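Local coordinates for particle-associated lyase (Acinetobacter bacteriophage AP22, PDB 4Y9V), which probably serves as the phage tailspike and cleaves the capsular polysaccharide of Acinetobacter baumannii as a lyase, at residues Ala45-Tyr50 against Leu77-Arg82; Val65-Lys70 against Ser88-Thr93; Tyr84-Leu89 against Thr104-Gly109. One frame throughout, in Å; residues are numbered along the deposited sequence.

Contact 1: Ala45-Tyr50 against Leu77-Arg82. With EDO (1,2-ethanediol), chain G; EDO (1,2-ethanediol), chain I.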
loop_
_atom_site.group_PDB
_atom_site.type_symbol
_atom_site.label_atom_id
_atom_site.label_comp_id
_atom_site.label_asym_id
_atom_site.label_seq_id
_atom_site.Cartn_x
_atom_site.Cartn_y
_atom_site.Cartn_z
ATOM N N ALA A 45 -16.472 31.646 -26.607
ATOM C CA ALA A 45 -15.457 32.680 -26.633
ATOM C C ALA A 45 -14.131 32.093 -27.164
ATOM O O ALA A 45 -13.679 31.053 -26.718
ATOM C CB ALA A 45 -15.219 33.283 -25.282
ATOM N N HIS A 46 -13.551 32.799 -28.106
ATOM C CA HIS A 46 -12.266 32.474 -28.710
ATOM C C HIS A 46 -11.308 33.626 -28.580
ATOM O O HIS A 46 -11.656 34.764 -28.824
ATOM C CB HIS A 46 -12.456 32.184 -30.202
ATOM C CG HIS A 46 -13.250 30.961 -30.525
ATOM N ND1 HIS A 46 -12.648 29.724 -30.515
ATOM C CD2 HIS A 46 -14.543 30.771 -30.848
ATOM C CE1 HIS A 46 -13.574 28.811 -30.825
ATOM N NE2 HIS A 46 -14.735 29.432 -31.046
ATOM N N LEU A 47 -10.031 33.314 -28.319
ATOM C CA LEU A 47 -9.029 34.363 -28.239
ATOM C C LEU A 47 -8.951 35.149 -29.547
ATOM O O LEU A 47 -8.763 36.357 -29.543
ATOM C CB LEU A 47 -7.667 33.777 -27.854
ATOM C CG LEU A 47 -6.560 34.791 -27.662
ATOM C CD1 LEU A 47 -6.843 35.698 -26.469
ATOM C CD2 LEU A 47 -5.232 34.100 -27.502
ATOM N N ASP A 48 -9.095 34.458 -30.691
ATOM C CA ASP A 48 -8.890 35.134 -31.974
ATOM C C ASP A 48 -9.884 36.284 -32.184
ATOM O O ASP A 48 -9.509 37.282 -32.814
ATOM C CB ASP A 48 -9.003 34.150 -33.133
ATOM C CG ASP A 48 -7.689 33.434 -33.447
ATOM O OD1 ASP A 48 -7.065 32.913 -32.512
ATOM O OD2 ASP A 48 -7.348 33.355 -34.636
ATOM N N THR A 49 -11.127 36.169 -31.727
ATOM C CA THR A 49 -12.054 37.276 -31.897
ATOM C C THR A 49 -11.614 38.481 -31.098
ATOM O O THR A 49 -11.729 39.645 -31.546
ATOM C CB THR A 49 -13.503 36.865 -31.543
ATOM O OG1 THR A 49 -13.547 36.482 -30.205
ATOM C CG2 THR A 49 -14.043 35.846 -32.507
ATOM N N TYR A 50 -11.107 38.287 -29.873
ATOM C CA TYR A 50 -10.560 39.317 -29.065
ATOM C C TYR A 50 -9.331 39.975 -29.690
ATOM O O TYR A 50 -9.172 41.210 -29.663
ATOM C CB TYR A 50 -10.187 38.821 -27.630
ATOM C CG TYR A 50 -11.337 38.952 -26.652
ATOM C CD1 TYR A 50 -12.323 37.989 -26.537
ATOM C CD2 TYR A 50 -11.400 40.046 -25.823
ATOM C CE1 TYR A 50 -13.361 38.159 -25.611
ATOM C CE2 TYR A 50 -12.424 40.222 -24.898
ATOM C CZ TYR A 50 -13.395 39.276 -24.806
ATOM O OH TYR A 50 -14.445 39.405 -23.908
ATOM N N LEU A 77 -12.656 30.248 -22.204
ATOM C CA LEU A 77 -11.956 30.801 -23.351
ATOM C C LEU A 77 -11.257 29.693 -24.138
ATOM O O LEU A 77 -10.429 28.951 -23.571
ATOM C CB LEU A 77 -10.903 31.814 -22.905
ATOM C CG LEU A 77 -10.095 32.479 -24.039
ATOM C CD1 LEU A 77 -10.971 33.394 -24.866
ATOM C CD2 LEU A 77 -8.876 33.182 -23.477
ATOM N N HIS A 78 -11.553 29.609 -25.419
ATOM C CA HIS A 78 -10.879 28.691 -26.346
ATOM C C HIS A 78 -9.703 29.418 -26.982
ATOM O O HIS A 78 -9.841 30.569 -27.405
ATOM C CB HIS A 78 -11.856 28.213 -27.415
ATOM C CG HIS A 78 -12.945 27.379 -26.875
ATOM N ND1 HIS A 78 -14.057 27.846 -26.246
ATOM C CD2 HIS A 78 -13.009 26.009 -26.882
ATOM C CE1 HIS A 78 -14.788 26.722 -25.858
ATOM N NE2 HIS A 78 -14.155 25.647 -26.265
ATOM N N VAL A 79 -8.562 28.747 -27.057
ATOM C CA VAL A 79 -7.324 29.332 -27.587
ATOM C C VAL A 79 -6.749 28.452 -28.688
ATOM O O VAL A 79 -6.490 27.257 -28.468
ATOM C CB VAL A 79 -6.300 29.577 -26.475
ATOM C CG1 VAL A 79 -5.035 30.197 -27.033
ATOM C CG2 VAL A 79 -6.892 30.436 -25.368
ATOM N N LYS A 80 -6.513 29.053 -29.848
ATOM C CA LYS A 80 -5.867 28.415 -30.977
ATOM C C LYS A 80 -4.406 28.222 -30.716
ATOM O O LYS A 80 -3.701 29.059 -30.125
ATOM C CB LYS A 80 -6.062 29.313 -32.203
ATOM C CG LYS A 80 -5.451 28.818 -33.493
ATOM C CD LYS A 80 -5.804 29.676 -34.719
ATOM C CE LYS A 80 -5.071 29.281 -35.956
ATOM N NZ LYS A 80 -5.535 27.956 -36.477
ATOM N N SER A 81 -3.873 27.104 -31.221
ATOM C CA SER A 81 -2.475 26.727 -31.028
ATOM C C SER A 81 -1.516 27.701 -31.740
ATOM O O SER A 81 -1.391 27.701 -32.965
ATOM C CB SER A 81 -2.275 25.342 -31.619
ATOM O OG SER A 81 -0.971 24.884 -31.427
ATOM N N ARG A 82 -0.825 28.490 -30.924
ATOM C CA ARG A 82 0.266 29.373 -31.288
ATOM C C ARG A 82 1.116 29.542 -30.024
ATOM O O ARG A 82 0.640 29.258 -28.927
ATOM C CB ARG A 82 -0.178 30.807 -31.742
ATOM C CG ARG A 82 -1.194 30.893 -32.852
ATOM C CD ARG A 82 -1.436 32.361 -33.194
ATOM N NE ARG A 82 -2.404 32.641 -34.233
ATOM C CZ ARG A 82 -3.707 32.811 -34.034
ATOM N NH1 ARG A 82 -4.261 32.675 -32.831
ATOM N NH2 ARG A 82 -4.477 33.138 -35.055
HETATM C C1 EDO G . -9.776 28.296 -31.385
HETATM O O1 EDO G . -9.949 29.380 -30.561
HETATM C C2 EDO G . -9.468 26.978 -30.631
HETATM O O2 EDO G . -10.576 26.494 -29.928
HETATM C C1 EDO I . -9.215 34.951 -37.038
HETATM O O1 EDO I . -9.120 33.612 -36.689
HETATM C C2 EDO I . -8.289 35.505 -38.094
HETATM O O2 EDO I . -6.903 35.323 -37.677
HETATM O O HOH W 1 -16.168 29.468 -24.750
HETATM O O HOH W 2 -8.289 31.555 -30.465
HETATM O O HOH W 3 -6.368 31.894 -30.165
#

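Contact 2: Val65-Lys70 against Ser88-Thr93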
loop_
_atom_site.group_PDB
_atom_site.type_symbol
_atom_site.label_atom_id
_atom_site.label_comp_id
_atom_site.label_asym_id
_atom_site.label_seq_id
_atom_site.Cartn_x
_atom_site.Cartn_y
_atom_site.Cartn_z
ATOM N N VAL A 65 -4.983 41.566 -23.747
ATOM C CA VAL A 65 -6.086 40.786 -24.270
ATOM C C VAL A 65 -6.567 39.794 -23.219
ATOM O O VAL A 65 -7.762 39.709 -22.954
ATOM C CB VAL A 65 -5.694 40.089 -25.596
ATOM C CG1 VAL A 65 -6.897 39.385 -26.169
ATOM C CG2 VAL A 65 -5.147 41.108 -26.578
ATOM N N LEU A 66 -5.637 39.032 -22.622
ATOM C CA LEU A 66 -6.039 38.126 -21.527
ATOM C C LEU A 66 -6.698 38.885 -20.387
ATOM O O LEU A 66 -7.706 38.458 -19.837
ATOM C CB LEU A 66 -4.834 37.333 -21.031
ATOM C CG LEU A 66 -4.233 36.349 -22.059
ATOM C CD1 LEU A 66 -3.018 35.693 -21.431
ATOM C CD2 LEU A 66 -5.210 35.282 -22.500
ATOM N N ASN A 67 -6.117 40.044 -20.031
ATOM C CA ASN A 67 -6.731 40.851 -18.965
ATOM C C ASN A 67 -8.134 41.315 -19.371
ATOM O O ASN A 67 -9.030 41.356 -18.532
ATOM C CB ASN A 67 -5.833 42.007 -18.594
ATOM C CG ASN A 67 -4.698 41.617 -17.647
ATOM O OD1 ASN A 67 -4.903 40.673 -16.839
ATOM N ND2 ASN A 67 -3.565 42.233 -17.728
ATOM N N GLN A 68 -8.340 41.690 -20.658
ATOM C CA GLN A 68 -9.662 42.143 -21.068
ATOM C C GLN A 68 -10.669 40.993 -21.056
ATOM O O GLN A 68 -11.811 41.181 -20.635
ATOM C CB GLN A 68 -9.602 42.802 -22.454
ATOM C CG GLN A 68 -10.911 43.484 -22.788
ATOM C CD GLN A 68 -11.144 44.698 -21.902
ATOM O OE1 GLN A 68 -10.200 45.466 -21.635
ATOM N NE2 GLN A 68 -12.348 44.874 -21.447
ATOM N N VAL A 69 -10.262 39.816 -21.527
ATOM C CA VAL A 69 -11.160 38.652 -21.507
ATOM C C VAL A 69 -11.629 38.375 -20.067
ATOM O O VAL A 69 -12.858 38.231 -19.878
ATOM C CB VAL A 69 -10.442 37.414 -22.096
ATOM C CG1 VAL A 69 -11.285 36.166 -21.851
ATOM C CG2 VAL A 69 -10.138 37.581 -23.574
ATOM N N LYS A 70 -10.727 38.333 -19.127
ATOM C CA LYS A 70 -11.109 38.023 -17.743
ATOM C C LYS A 70 -11.914 39.177 -17.151
ATOM O O LYS A 70 -12.859 38.966 -16.399
ATOM C CB LYS A 70 -9.943 37.604 -16.872
ATOM C CG LYS A 70 -9.018 38.612 -16.382
ATOM C CD LYS A 70 -7.801 38.057 -15.593
ATOM C CE LYS A 70 -7.078 39.209 -14.851
ATOM N NZ LYS A 70 -7.855 39.778 -13.749
ATOM N N SER A 88 3.116 40.239 -18.881
ATOM C CA SER A 88 2.568 40.595 -17.594
ATOM C C SER A 88 2.272 39.366 -16.726
ATOM O O SER A 88 2.073 38.249 -17.210
ATOM C CB SER A 88 1.277 41.378 -17.784
ATOM O OG SER A 88 1.472 42.611 -18.418
ATOM N N LEU A 89 2.210 39.635 -15.432
ATOM C CA LEU A 89 1.657 38.707 -14.453
ATOM C C LEU A 89 0.145 38.828 -14.513
ATOM O O LEU A 89 -0.403 39.875 -14.162
ATOM C CB LEU A 89 2.219 39.020 -13.062
ATOM C CG LEU A 89 1.641 38.158 -11.940
ATOM C CD1 LEU A 89 1.961 36.679 -12.155
ATOM C CD2 LEU A 89 2.196 38.609 -10.606
ATOM N N ILE A 90 -0.523 37.791 -14.995
ATOM C CA ILE A 90 -1.963 37.768 -15.175
ATOM C C ILE A 90 -2.556 37.165 -13.873
ATOM O O ILE A 90 -2.265 36.021 -13.551
ATOM C CB ILE A 90 -2.401 36.971 -16.386
ATOM C CG1 ILE A 90 -1.610 37.362 -17.631
ATOM C CG2 ILE A 90 -3.907 37.098 -16.592
ATOM C CD1 ILE A 90 -1.759 38.811 -18.065
ATOM N N GLU A 91 -3.355 37.965 -13.180
ATOM C CA GLU A 91 -3.900 37.624 -11.869
ATOM C C GLU A 91 -5.372 37.334 -12.022
ATOM O O GLU A 91 -6.191 38.225 -12.209
ATOM C CB GLU A 91 -3.649 38.732 -10.830
ATOM C CG GLU A 91 -2.160 38.961 -10.589
ATOM C CD GLU A 91 -1.866 39.996 -9.526
ATOM O OE1 GLU A 91 -2.387 39.826 -8.421
ATOM O OE2 GLU A 91 -1.098 40.981 -9.708
ATOM N N PHE A 92 -5.714 36.049 -11.990
ATOM C CA PHE A 92 -7.100 35.605 -12.046
ATOM C C PHE A 92 -7.644 35.574 -10.623
ATOM O O PHE A 92 -7.100 34.899 -9.766
ATOM C CB PHE A 92 -7.208 34.218 -12.663
ATOM C CG PHE A 92 -6.631 34.081 -14.057
ATOM C CD1 PHE A 92 -5.272 33.817 -14.288
ATOM C CD2 PHE A 92 -7.470 34.216 -15.167
ATOM C CE1 PHE A 92 -4.789 33.717 -15.541
ATOM C CE2 PHE A 92 -6.958 34.112 -16.445
ATOM C CZ PHE A 92 -5.621 33.844 -16.631
ATOM N N THR A 93 -8.736 36.289 -10.393
ATOM C CA THR A 93 -9.392 36.335 -9.102
ATOM C C THR A 93 -10.858 35.931 -9.151
ATOM O O THR A 93 -11.512 36.015 -8.140
ATOM C CB THR A 93 -9.232 37.700 -8.425
ATOM O OG1 THR A 93 -9.798 38.708 -9.311
ATOM C CG2 THR A 93 -7.793 38.090 -8.252
HETATM O O HOH W 4 -3.897 40.716 -14.174
HETATM O O HOH W 5 -1.537 41.942 -15.617
HETATM O O HOH W 6 -9.675 37.879 -12.621
#

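Contact 3: Tyr84-Leu89 against Thr104-Gly109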
loop_
_atom_site.group_PDB
_atom_site.type_symbol
_atom_site.label_atom_id
_atom_site.label_comp_id
_atom_site.label_asym_id
_atom_site.label_seq_id
_atom_site.Cartn_x
_atom_site.Cartn_y
_atom_site.Cartn_z
ATOM N N TYR A 84 2.298 32.476 -27.734
ATOM C CA TYR A 84 1.896 33.856 -27.452
ATOM C C TYR A 84 2.818 34.470 -26.421
ATOM O O TYR A 84 3.027 33.897 -25.334
ATOM C CB TYR A 84 0.490 33.888 -26.889
ATOM C CG TYR A 84 -0.573 33.306 -27.779
ATOM C CD1 TYR A 84 -1.168 34.057 -28.774
ATOM C CD2 TYR A 84 -1.003 31.991 -27.634
ATOM C CE1 TYR A 84 -2.155 33.537 -29.588
ATOM C CE2 TYR A 84 -1.977 31.456 -28.442
ATOM C CZ TYR A 84 -2.570 32.218 -29.413
ATOM O OH TYR A 84 -3.554 31.738 -30.231
ATOM N N ILE A 85 3.281 35.695 -26.682
ATOM C CA ILE A 85 3.995 36.494 -25.699
ATOM C C ILE A 85 3.020 36.974 -24.621
ATOM O O ILE A 85 1.970 37.542 -24.940
ATOM C CB ILE A 85 4.662 37.681 -26.393
ATOM C CG1 ILE A 85 5.735 37.201 -27.353
ATOM C CG2 ILE A 85 5.195 38.675 -25.387
ATOM C CD1 ILE A 85 6.287 38.285 -28.275
ATOM N N VAL A 86 3.383 36.769 -23.343
ATOM C CA VAL A 86 2.621 37.255 -22.210
ATOM C C VAL A 86 3.624 37.853 -21.210
ATOM O O VAL A 86 4.162 37.160 -20.353
ATOM C CB VAL A 86 1.769 36.174 -21.525
ATOM C CG1 VAL A 86 0.967 36.771 -20.393
ATOM C CG2 VAL A 86 0.875 35.456 -22.531
ATOM N N ASN A 87 3.898 39.171 -21.334
ATOM C CA ASN A 87 4.906 39.775 -20.489
ATOM C C ASN A 87 4.424 40.174 -19.105
ATOM O O ASN A 87 5.251 40.439 -18.230
ATOM C CB ASN A 87 5.553 40.963 -21.215
ATOM C CG ASN A 87 6.463 40.496 -22.357
ATOM O OD1 ASN A 87 6.548 41.261 -23.326
ATOM N ND2 ASN A 87 7.126 39.408 -22.165
ATOM N N SER A 88 3.116 40.239 -18.881
ATOM C CA SER A 88 2.568 40.595 -17.594
ATOM C C SER A 88 2.272 39.366 -16.726
ATOM O O SER A 88 2.073 38.249 -17.210
ATOM C CB SER A 88 1.277 41.378 -17.784
ATOM O OG SER A 88 1.472 42.611 -18.418
ATOM N N LEU A 89 2.210 39.635 -15.432
ATOM C CA LEU A 89 1.657 38.707 -14.453
ATOM C C LEU A 89 0.145 38.828 -14.513
ATOM O O LEU A 89 -0.403 39.875 -14.162
ATOM C CB LEU A 89 2.219 39.020 -13.062
ATOM C CG LEU A 89 1.641 38.158 -11.940
ATOM C CD1 LEU A 89 1.961 36.679 -12.155
ATOM C CD2 LEU A 89 2.196 38.609 -10.606
ATOM N N THR A 104 -0.506 25.257 -27.822
ATOM C CA THR A 104 -0.688 26.598 -27.260
ATOM C C THR A 104 0.387 26.794 -26.184
ATOM O O THR A 104 0.416 26.019 -25.211
ATOM C CB THR A 104 -2.081 26.745 -26.621
ATOM O OG1 THR A 104 -3.082 26.565 -27.619
ATOM C CG2 THR A 104 -2.245 28.093 -26.005
ATOM N N VAL A 105 1.221 27.807 -26.340
ATOM C CA VAL A 105 2.298 28.052 -25.390
ATOM C C VAL A 105 2.214 29.523 -24.984
ATOM O O VAL A 105 2.144 30.402 -25.873
ATOM C CB VAL A 105 3.679 27.715 -25.970
ATOM C CG1 VAL A 105 4.788 28.093 -25.029
ATOM C CG2 VAL A 105 3.732 26.228 -26.294
ATOM N N PHE A 106 2.278 29.802 -23.693
ATOM C CA PHE A 106 2.378 31.174 -23.201
ATOM C C PHE A 106 3.843 31.425 -22.811
ATOM O O PHE A 106 4.371 30.756 -21.941
ATOM C CB PHE A 106 1.431 31.434 -22.021
ATOM C CG PHE A 106 -0.010 31.188 -22.417
ATOM C CD1 PHE A 106 -0.666 32.036 -23.287
ATOM C CD2 PHE A 106 -0.715 30.109 -21.929
ATOM C CE1 PHE A 106 -1.974 31.789 -23.668
ATOM C CE2 PHE A 106 -2.014 29.873 -22.327
ATOM C CZ PHE A 106 -2.656 30.725 -23.191
ATOM N N ASN A 107 4.475 32.359 -23.530
ATOM C CA ASN A 107 5.878 32.686 -23.292
ATOM C C ASN A 107 5.936 33.937 -22.415
ATOM O O ASN A 107 5.673 35.054 -22.904
ATOM C CB ASN A 107 6.639 32.860 -24.621
ATOM C CG ASN A 107 8.132 32.908 -24.358
ATOM O OD1 ASN A 107 8.585 33.370 -23.323
ATOM N ND2 ASN A 107 8.863 32.426 -25.339
ATOM N N PHE A 108 6.224 33.716 -21.163
ATOM C CA PHE A 108 6.301 34.728 -20.118
ATOM C C PHE A 108 7.641 35.461 -20.100
ATOM O O PHE A 108 7.782 36.449 -19.356
ATOM C CB PHE A 108 6.105 34.055 -18.760
ATOM C CG PHE A 108 4.744 33.422 -18.550
ATOM C CD1 PHE A 108 3.573 34.091 -18.882
ATOM C CD2 PHE A 108 4.640 32.157 -17.984
ATOM C CE1 PHE A 108 2.334 33.506 -18.651
ATOM C CE2 PHE A 108 3.418 31.596 -17.731
ATOM C CZ PHE A 108 2.255 32.246 -18.083
ATOM N N GLY A 109 8.622 35.005 -20.864
ATOM C CA GLY A 109 9.879 35.727 -20.866
ATOM C C GLY A 109 10.422 35.879 -19.470
ATOM O O GLY A 109 10.444 34.943 -18.672
HETATM O O HOH W 7 7.814 36.921 -23.419
#

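Contact 1: Ala45-Tyr50 against Leu77-Arg82
H46 pairs with H78 in parallel, on a short and weakly bonded strand, and just before it the carbonyl of A45 is doubly used. H78 N gives it a straight bond (N to A45 O 2.9 Å), while H78 ND1 adds a longer, bent one from the opposite face of the carbonyl plane. With H78 CG beside its own backbone N (chi1 -66°), the ring turns its ND1 edge to the oxygen the amide also uses. That single N-H is shared between A45 O and, weakly, a water that also accepts from A45 N. In the next step across the pair, L47 N lies almost in line with the C=O of H78 (N to O 2.9 Å), and H46 CA adds a C-H contact to that oxygen. H46 ND1 meets O1 of a bound ethanediol in the ring plane at 2.7 Å; either atom could be the donor.

From the first turn of the helix D48 reaches toward R82, whose NH1 and NH2 grip the carboxylate end-on: NH1 lies 2.8 Å from OD1 and NH2 2.9 Å from OD2, both bonds nearly straight, on the syn side but 27° out of the carboxylate plane. One water, at either of two mutually exclusive sites, links OD1 to K80 N. OD2 accepts from a second ethanediol; both diols probably come from the crystallisation liquor. R82 NH1 has a further bond to Y84 OH. On the inner side L47 CD2 rests on V79 CG1 at 3.9 Å, and L77 CD1 tucks under the start of the helix; L43 of a second subunit packs on H46 and D48. The arrangement is that of the outermost strand, within this chain, of a four-stranded parallel sheet, running directly into helix 47-54 with H46 at its N-cap.

Contact 2: Val65-Lys70 against Ser88-Thr93
K70 spans the gap from helix 63-71 to the strand, laying its aliphatic chain past I90 and F92 before its ammonium reaches the backbone. Its CG starts between the backbone N and the carbonyl carbon (chi1 76°), a demanding rotamer on a helix; the chain then runs extended and turns only at chi4, which brings NZ to E91 O at 2.7 Å. NZ comes in tilted from that carbonyl's plane, and it also gives to a water that receives T93 N. On the way, K70 CD lies obliquely against the ring of F92, 3.9 Å from CD2.

N67 has the more usual start, CG beside the backbone N (chi1 -81°), which swings its amide across the end of I90: OD1 sits 3.7 Å from I90 CG2. Both ends of the amide go through water to the strand, OD1 to E91 N and ND2 to L89 O. Deeper in, L66 CD1 approaches I90 CG1 at 4.4 Å, with F114 touching both residues.

The chemistry is therefore layered: the inner side is apolar, while at the polar rim K70 satisfies E91 O directly and L89 O, E91 N and T93 N are served through water, so solvent does part of the joining.

Contact 3: Tyr84-Leu89 against Thr104-Gly109
Y84, V86 and F108 bury the largest areas here, and each does so in its own way. Y84 lies beside F106, both side chains pointing the same way off the sheet; its CD2 is 4.1 Å from F106 CE1, the rings turned obliquely, and T104 CG2 comes in at the edge of the tyrosine ring. CG of Y84 stands beside the backbone N (chi1 -59°), which sends the ring back toward T104 and the hydroxyl out to K80 O and R82 NH1. The backbone of Y84 works in both directions: its N gives to V105 O at 2.8 Å, and its O takes N107 N at 2.8 Å.

These two bonds, with V86 N to N107 O (2.9 Å), are the pattern of parallel strands: 83-85 pairs with 105-109, which pairs in turn with 215-220. Such stepwise parallel pairing is that of a parallel beta-helix, consistent with the pectin lyase-like family of this chain. I85 and N107 project from the face opposite Y84 and F106.

V86 faces two phenylalanines, CG2 toward F106 and CB toward F108. CG2 meets F106 CD1 at 3.8 Å, and V86 CB meets F108 CD1 at 3.8 Å, V86 and F108 lying side by side. The carbonyl of V86 sits at the edge of the F108 ring, in its plane, and receives a C-H contact from F108 CA (to V86 O 3.2 Å). Over one face of that ring lies the carbonyl oxygen of F106, while F114 meets the ring edge-to-face.

Across N107-G109, in one of two N107 conformers, OD1 accepts from G109 N, an Asx turn, with ND2 bonded to E83. A water donates to N107 O and accepts weakly from N87 ND2.

In the fold
All three contacts lie at the N-terminal end of the chain, their centres 12 to 14 Å apart. Contacts 1 and 2 interleave along the sequence and pack directly, helix 63-71 setting V65 and V69 against L47, Y50 and L77. Contact 1 closes before contact 3 opens, yet R82 O probably bonds to V105 N, extending the 83-85/105-109 pairing back toward contact 1. Contacts 2 and 3 share S88 and L89, where the chain leaves 83-85 for 89-92, and L66 touches V86. With strands 45-46, 77-79, 83-85, 89-92 and 105-109 and two helices, they build the N-terminal start of the probable beta-helix, outside the glycan pocket; E91 is about 13 Å from bound saccharide.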